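Local coordinates for protein ribose 5-phosphate isomerase (Trypanosoma cruzi, PDB 3M1P) that probably interconverts ribose 5-phosphate and ribulose 5-phosphate, acting as a type B ribose 5-phosphate isomerase in a four-chain assembly, at residues A[23-26]-A[32-35]; A[88-91]-A[95-98]; A[103-108]-A[125-130]. The protein carries 1 engineered substitution. One frame throughout, in Å; residues are numbered along the deposited sequence. Where two conformers were deposited one is given.

Contact 1. Residues A[23-26]-A[32-35]; sequences YVKE and VPVY
In Val24, a chi1 of 171° sets CG1 anti to the backbone N and carries this methyl against Pro33, while CG2 stands beside the backbone N. Lys25 turns its CG the other way, anti to the carbonyl carbon (chi1 -69°), and its chain then runs extended so that the aliphatic part lies roughly perpendicular to the proline. Val24 CG1 lies 3.9 Å from Pro33 N and 4.0 Å from Pro33 CD, the valine and the ring pointing past one another. Further round the ring, Lys25 CG and Lys25 CE each come to 3.9 Å from Pro33 CG, so one ring is touched by two successive residues of the helix. These elements belong to a beta-alpha-beta crossover in which helix 17-26 links the parallel neighbours 3-9 and 31-35, the latter being the outermost strand on its side of the sheet within the chain. Proline suits such a place because it has no N-H to offer: the flanking valines carry the strand bonding, Val32 to Arg3 and Val5, Val34 to Val5 and Ile7, and the ring between them serves as an apolar plate for the helix. Val24 is branched and buried, and it also touches Ile7 and Ile124. Lys25, at the margin, lends methylenes to Pro33 while the residue as a whole remains exposed.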
# COMPACT_ATOMS: atom_id res chain seq x y z
N TYR A 23 16.94 -9.01 -8.68
CA TYR A 23 15.51 -8.99 -9.10
C TYR A 23 15.34 -8.82 -10.62
O TYR A 23 14.41 -9.38 -11.22
CB TYR A 23 14.69 -7.94 -8.33
CG TYR A 23 14.76 -8.06 -6.81
CD1 TYR A 23 14.98 -9.31 -6.20
CD2 TYR A 23 14.62 -6.94 -5.99
CE1 TYR A 23 15.05 -9.43 -4.82
CE2 TYR A 23 14.69 -7.05 -4.61
CZ TYR A 23 14.90 -8.31 -4.03
OH TYR A 23 14.97 -8.45 -2.66
N VAL A 24 16.23 -8.03 -11.22
CA VAL A 24 16.23 -7.84 -12.67
C VAL A 24 16.53 -9.16 -13.38
O VAL A 24 15.82 -9.55 -14.31
CB VAL A 24 17.24 -6.73 -13.08
CG1 VAL A 24 17.40 -6.67 -14.60
CG2 VAL A 24 16.78 -5.37 -12.53
N LYS A 25 17.56 -9.86 -12.92
CA LYS A 25 17.88 -11.19 -13.44
C LYS A 25 16.72 -12.16 -13.25
O LYS A 25 16.44 -12.98 -14.13
CB LYS A 25 19.15 -11.74 -12.79
CG LYS A 25 20.41 -11.01 -13.20
CD LYS A 25 21.60 -11.51 -12.44
CE LYS A 25 22.86 -10.89 -12.99
NZ LYS A 25 23.93 -10.90 -11.95
N GLU A 26 16.03 -12.06 -12.12
CA GLU A 26 14.91 -12.98 -11.83
C GLU A 26 13.75 -12.84 -12.81
O GLU A 26 13.04 -13.81 -13.06
CB GLU A 26 14.40 -12.82 -10.40
CG GLU A 26 15.38 -13.27 -9.34
CD GLU A 26 14.69 -13.46 -8.00
OE1 GLU A 26 15.04 -12.76 -7.03
OE2 GLU A 26 13.78 -14.31 -7.94
N VAL A 32 19.30 -7.71 -18.65
CA VAL A 32 20.67 -7.49 -18.16
C VAL A 32 20.78 -6.26 -17.27
O VAL A 32 20.63 -5.13 -17.76
CB VAL A 32 21.69 -7.36 -19.34
CG1 VAL A 32 23.12 -7.34 -18.79
CG2 VAL A 32 21.49 -8.48 -20.37
N PRO A 33 21.07 -6.46 -15.97
CA PRO A 33 21.24 -5.30 -15.09
C PRO A 33 22.55 -4.55 -15.37
O PRO A 33 23.60 -5.17 -15.59
CB PRO A 33 21.28 -5.92 -13.68
CG PRO A 33 21.62 -7.34 -13.88
CD PRO A 33 21.22 -7.74 -15.26
N VAL A 34 22.44 -3.23 -15.39
CA VAL A 34 23.58 -2.34 -15.59
C VAL A 34 23.57 -1.43 -14.38
O VAL A 34 22.79 -0.47 -14.30
CB VAL A 34 23.44 -1.51 -16.91
CG1 VAL A 34 24.67 -0.64 -17.15
CG2 VAL A 34 23.19 -2.43 -18.11
N TYR A 35 24.40 -1.75 -13.40
CA TYR A 35 24.39 -0.98 -12.17
C TYR A 35 25.12 0.36 -12.30
O TYR A 35 26.33 0.40 -12.59
CB TYR A 35 24.91 -1.79 -10.98
CG TYR A 35 24.81 -0.99 -9.71
CD1 TYR A 35 23.56 -0.68 -9.15
CD2 TYR A 35 25.96 -0.51 -9.08
CE1 TYR A 35 23.47 0.08 -8.00
CE2 TYR A 35 25.87 0.25 -7.92
CZ TYR A 35 24.62 0.54 -7.38
OH TYR A 35 24.55 1.29 -6.23

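Contact 2. Residues A[88-91]-A[95-98]; sequences ALCH and TAAM
Cys90 and His91, in segment 88-91, meet the first turn of helix 93-101 through Thr95 and Ala96. Both branches of Thr95 touch. Thr95 OG1 lies 3.5 Å from Cys90 CB and takes a weak hydrogen bond from His91 N, at 3.3 Å and an N-H...O angle of 152°. The methyl branch leans on the imidazole, Thr95 CG2 standing 3.4 Å from His91 CE1, and Thr95 OG1 lies over one face of the same ring. The sulfur of Cys90 meets the next residue of the helix. With SG anti to the carbonyl carbon (chi1 -58°), the thiol runs along the start of the helix, where Cys90 SG is 3.6 Å from Ala96 CA and 4.3 Å from Ala96 CB. A small residue at 96 lets sulfur and helix backbone come this close.

One shell further out, Asp92 OD1 is the stronger hydrogen-bonding partner of Thr95 OG1, so the hydroxyl bonds to the carboxylate of Asp92 and, only weakly, to the backbone N-H of His91. A threonine fits because a single residue supplies this polar group and a methyl for the ring. Ile123 of helix 117-129 packs on both Cys90 and Ala96 and closes the apolar side. The imidazole of His91 stacks with His91 of a second subunit, and Ile73 of that subunit packs on Thr95, so the turn is held from within the chain and across the interface. Such a tight passage from strand into helix is the first half of a beta-alpha-beta crossover, here strand 87-89, helix 93-101 and the neighbouring parallel strand 107-111.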
# COMPACT_ATOMS: atom_id res chain seq x y z
N ALA A 88 7.64 5.68 -13.58
CA ALA A 88 6.48 5.34 -12.77
C ALA A 88 6.89 4.96 -11.35
O ALA A 88 7.61 3.97 -11.14
CB ALA A 88 5.71 4.19 -13.42
N LEU A 89 6.43 5.76 -10.39
CA LEU A 89 6.56 5.37 -8.99
C LEU A 89 5.51 4.31 -8.64
O LEU A 89 4.31 4.56 -8.68
CB LEU A 89 6.47 6.57 -8.05
CG LEU A 89 6.49 6.29 -6.53
CD1 LEU A 89 7.74 5.53 -6.09
CD2 LEU A 89 6.35 7.59 -5.79
N CYS A 90 6.00 3.10 -8.36
CA CYS A 90 5.13 1.97 -8.04
C CYS A 90 5.31 1.50 -6.60
O CYS A 90 6.42 1.56 -6.05
CB CYS A 90 5.42 0.81 -9.00
SG CYS A 90 5.19 1.26 -10.71
N HIS A 91 4.20 1.02 -6.02
CA HIS A 91 4.18 0.52 -4.64
C HIS A 91 3.57 -0.88 -4.53
O HIS A 91 3.42 -1.42 -3.43
CB HIS A 91 3.39 1.47 -3.76
CG HIS A 91 1.96 1.59 -4.15
ND1 HIS A 91 1.53 2.42 -5.16
CD2 HIS A 91 0.86 0.94 -3.70
CE1 HIS A 91 0.22 2.30 -5.30
NE2 HIS A 91 -0.21 1.41 -4.43
N THR A 95 0.09 -1.25 -9.79
CA THR A 95 0.73 -0.06 -10.39
C THR A 95 1.91 -0.44 -11.30
O THR A 95 2.11 0.18 -12.33
CB THR A 95 1.24 0.90 -9.32
OG1 THR A 95 2.00 0.15 -8.35
CG2 THR A 95 0.06 1.61 -8.63
N ALA A 96 2.68 -1.46 -10.92
CA ALA A 96 3.82 -1.91 -11.74
C ALA A 96 3.33 -2.41 -13.11
O ALA A 96 3.89 -2.07 -14.16
CB ALA A 96 4.63 -2.99 -11.02
N ALA A 97 2.28 -3.23 -13.08
CA ALA A 97 1.71 -3.78 -14.30
C ALA A 97 1.07 -2.70 -15.16
O ALA A 97 1.33 -2.64 -16.37
CB ALA A 97 0.70 -4.89 -13.98
N MET A 98 0.27 -1.84 -14.54
CA MET A 98 -0.48 -0.82 -15.27
C MET A 98 0.39 0.30 -15.84
O MET A 98 0.05 0.90 -16.87
CB MET A 98 -1.59 -0.23 -14.40
CG MET A 98 -2.69 -1.23 -14.03
SD MET A 98 -3.41 -2.13 -15.42
CE MET A 98 -3.92 -0.79 -16.51

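Contact 3. Residues A[103-108]-A[125-130]; sequences NDANIV and ITFLQT
Strand 107-111 and helix 117-129, which follows it and packs back beside the sheet, are joined by the ring of Phe127 lying against Val108 of the strand and Ala105 of the loop before it. The ring is brought there by a chi1 of -172°, which puts CG anti to the backbone N. Val108 sits over one face: its CB lies 3.4 Å from the centroid of the Phe127 ring and 7° off the normal, a nearly vertical CH-pi contact. The two methyls spread over the same face, Val108 CG1 being 3.8 Å from Phe127 CD2 and Val108 CG2 3.9 Å from Phe127 CD1. Toward the far end of the ring, Ala105 CB is 3.6 Å from Phe127 CE1, and Phe127 CZ reaches the strand backbone at 3.4 Å from Val108 N. The carbonyl carbon of Asn106 stands at the ring edge. A flat aromatic side chain suits a place between helix and sheet, with branched Val108 over its face and small Ala105 beside its rim. Asn106 turns away from the helix, its amide held by Arg86 N and Gly84 O, while Ser99 and Arg100 of helix 93-101 also touch Phe127. An aromatic side chain filling the layer between a parallel sheet and its helices belongs to the core of a three-layer alpha/beta fold.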
# COMPACT_ATOMS: atom_id res chain seq x y z
N ASN A 103 0.85 3.04 -19.67
CA ASN A 103 1.78 4.17 -19.82
C ASN A 103 3.06 3.84 -20.56
O ASN A 103 3.89 4.73 -20.77
CB ASN A 103 2.10 4.77 -18.45
CG ASN A 103 0.85 5.05 -17.63
OD1 ASN A 103 0.07 5.95 -17.95
ND2 ASN A 103 0.63 4.26 -16.60
N ASP A 104 3.22 2.57 -20.94
CA ASP A 104 4.46 2.08 -21.53
C ASP A 104 5.66 2.69 -20.78
O ASP A 104 6.61 3.19 -21.40
CB ASP A 104 4.50 2.44 -23.02
CG ASP A 104 5.64 1.76 -23.77
OD1 ASP A 104 6.16 0.75 -23.28
OD2 ASP A 104 5.99 2.27 -24.87
N ALA A 105 5.59 2.64 -19.45
CA ALA A 105 6.63 3.23 -18.61
C ALA A 105 7.97 2.59 -18.94
O ALA A 105 8.04 1.39 -19.15
CB ALA A 105 6.30 3.04 -17.12
N ASN A 106 9.03 3.39 -18.98
CA ASN A 106 10.36 2.86 -19.24
C ASN A 106 11.27 2.93 -18.02
O ASN A 106 12.35 2.37 -18.03
CB ASN A 106 11.02 3.51 -20.48
CG ASN A 106 10.91 5.04 -20.48
OD1 ASN A 106 10.89 5.67 -19.42
ND2 ASN A 106 10.84 5.63 -21.68
N ILE A 107 10.83 3.62 -16.97
CA ILE A 107 11.55 3.58 -15.70
C ILE A 107 10.61 3.26 -14.53
O ILE A 107 9.57 3.89 -14.38
CB ILE A 107 12.34 4.91 -15.42
CG1 ILE A 107 13.43 5.14 -16.48
CG2 ILE A 107 12.93 4.89 -13.98
CD1 ILE A 107 14.29 6.37 -16.30
N VAL A 108 10.97 2.27 -13.71
CA VAL A 108 10.23 1.97 -12.50
C VAL A 108 10.94 2.61 -11.31
O VAL A 108 12.17 2.51 -11.20
CB VAL A 108 9.97 0.44 -12.29
CG1 VAL A 108 11.27 -0.39 -12.14
CG2 VAL A 108 9.01 0.18 -11.11
N ILE A 125 10.00 -7.32 -11.23
CA ILE A 125 9.68 -8.43 -12.11
C ILE A 125 8.44 -8.16 -12.96
O ILE A 125 8.46 -8.35 -14.17
CB ILE A 125 9.57 -9.77 -11.31
CG1 ILE A 125 10.97 -10.20 -10.82
CG2 ILE A 125 8.82 -10.86 -12.14
CD1 ILE A 125 10.97 -11.19 -9.63
N THR A 126 7.37 -7.70 -12.32
CA THR A 126 6.13 -7.38 -13.02
C THR A 126 6.33 -6.27 -14.07
O THR A 126 5.83 -6.37 -15.19
CB THR A 126 5.03 -6.96 -12.02
OG1 THR A 126 4.92 -7.96 -11.00
CG2 THR A 126 3.69 -6.78 -12.73
N PHE A 127 7.05 -5.22 -13.69
CA PHE A 127 7.38 -4.13 -14.59
C PHE A 127 8.11 -4.63 -15.84
O PHE A 127 7.74 -4.30 -16.96
CB PHE A 127 8.27 -3.14 -13.85
CG PHE A 127 8.53 -1.88 -14.60
CD1 PHE A 127 7.62 -0.84 -14.58
CD2 PHE A 127 9.74 -1.71 -15.30
CE1 PHE A 127 7.88 0.35 -15.26
CE2 PHE A 127 10.01 -0.52 -15.98
CZ PHE A 127 9.08 0.51 -15.97
N LEU A 128 9.15 -5.45 -15.64
CA LEU A 128 9.98 -5.91 -16.76
C LEU A 128 9.25 -6.89 -17.66
O LEU A 128 9.39 -6.84 -18.88
CB LEU A 128 11.31 -6.48 -16.26
CG LEU A 128 12.25 -5.47 -15.62
CD1 LEU A 128 13.45 -6.15 -14.98
CD2 LEU A 128 12.69 -4.39 -16.63
N GLN A 129 8.43 -7.75 -17.05
CA GLN A 129 7.70 -8.81 -17.78
C GLN A 129 6.40 -8.39 -18.46
O GLN A 129 5.97 -9.04 -19.41
CB GLN A 129 7.43 -10.00 -16.86
CG GLN A 129 8.67 -10.80 -16.44
CD GLN A 129 8.34 -11.97 -15.54
OE1 GLN A 129 7.19 -12.13 -15.11
NE2 GLN A 129 9.34 -12.80 -15.23
N THR A 130 5.75 -7.32 -17.97
CA THR A 130 4.45 -6.91 -18.49
C THR A 130 4.60 -6.08 -19.76
O THR A 130 5.28 -5.06 -19.75
CB THR A 130 3.63 -6.09 -17.43
OG1 THR A 130 3.58 -6.81 -16.19
CG2 THR A 130 2.23 -5.83 -17.92

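Contacts 2 and 3 are buried and their centres lie about 8 Å apart, whereas contact 1 is only partly buried, on border strand 31-35, opposite strand 87-89 of contact 2 and about 18 Å from that contact between centres. All three join a helix to the same parallel sheet. Contacts 2 and 3 share the most: strands 87-89 and 107-111 are neighbours, probably linked by a hydrogen bond from Ala88 N to Ile107 O, and Ala97 packs on Thr126. Helix 117-129 also reaches contact 1, where Ile125 and Leu128 meet residues 23-26. The chemistry changes accordingly, from aliphatic chains at the margin, through an aromatic ring in the core, to a hydroxyl, thiol and imidazole near the subunit interface.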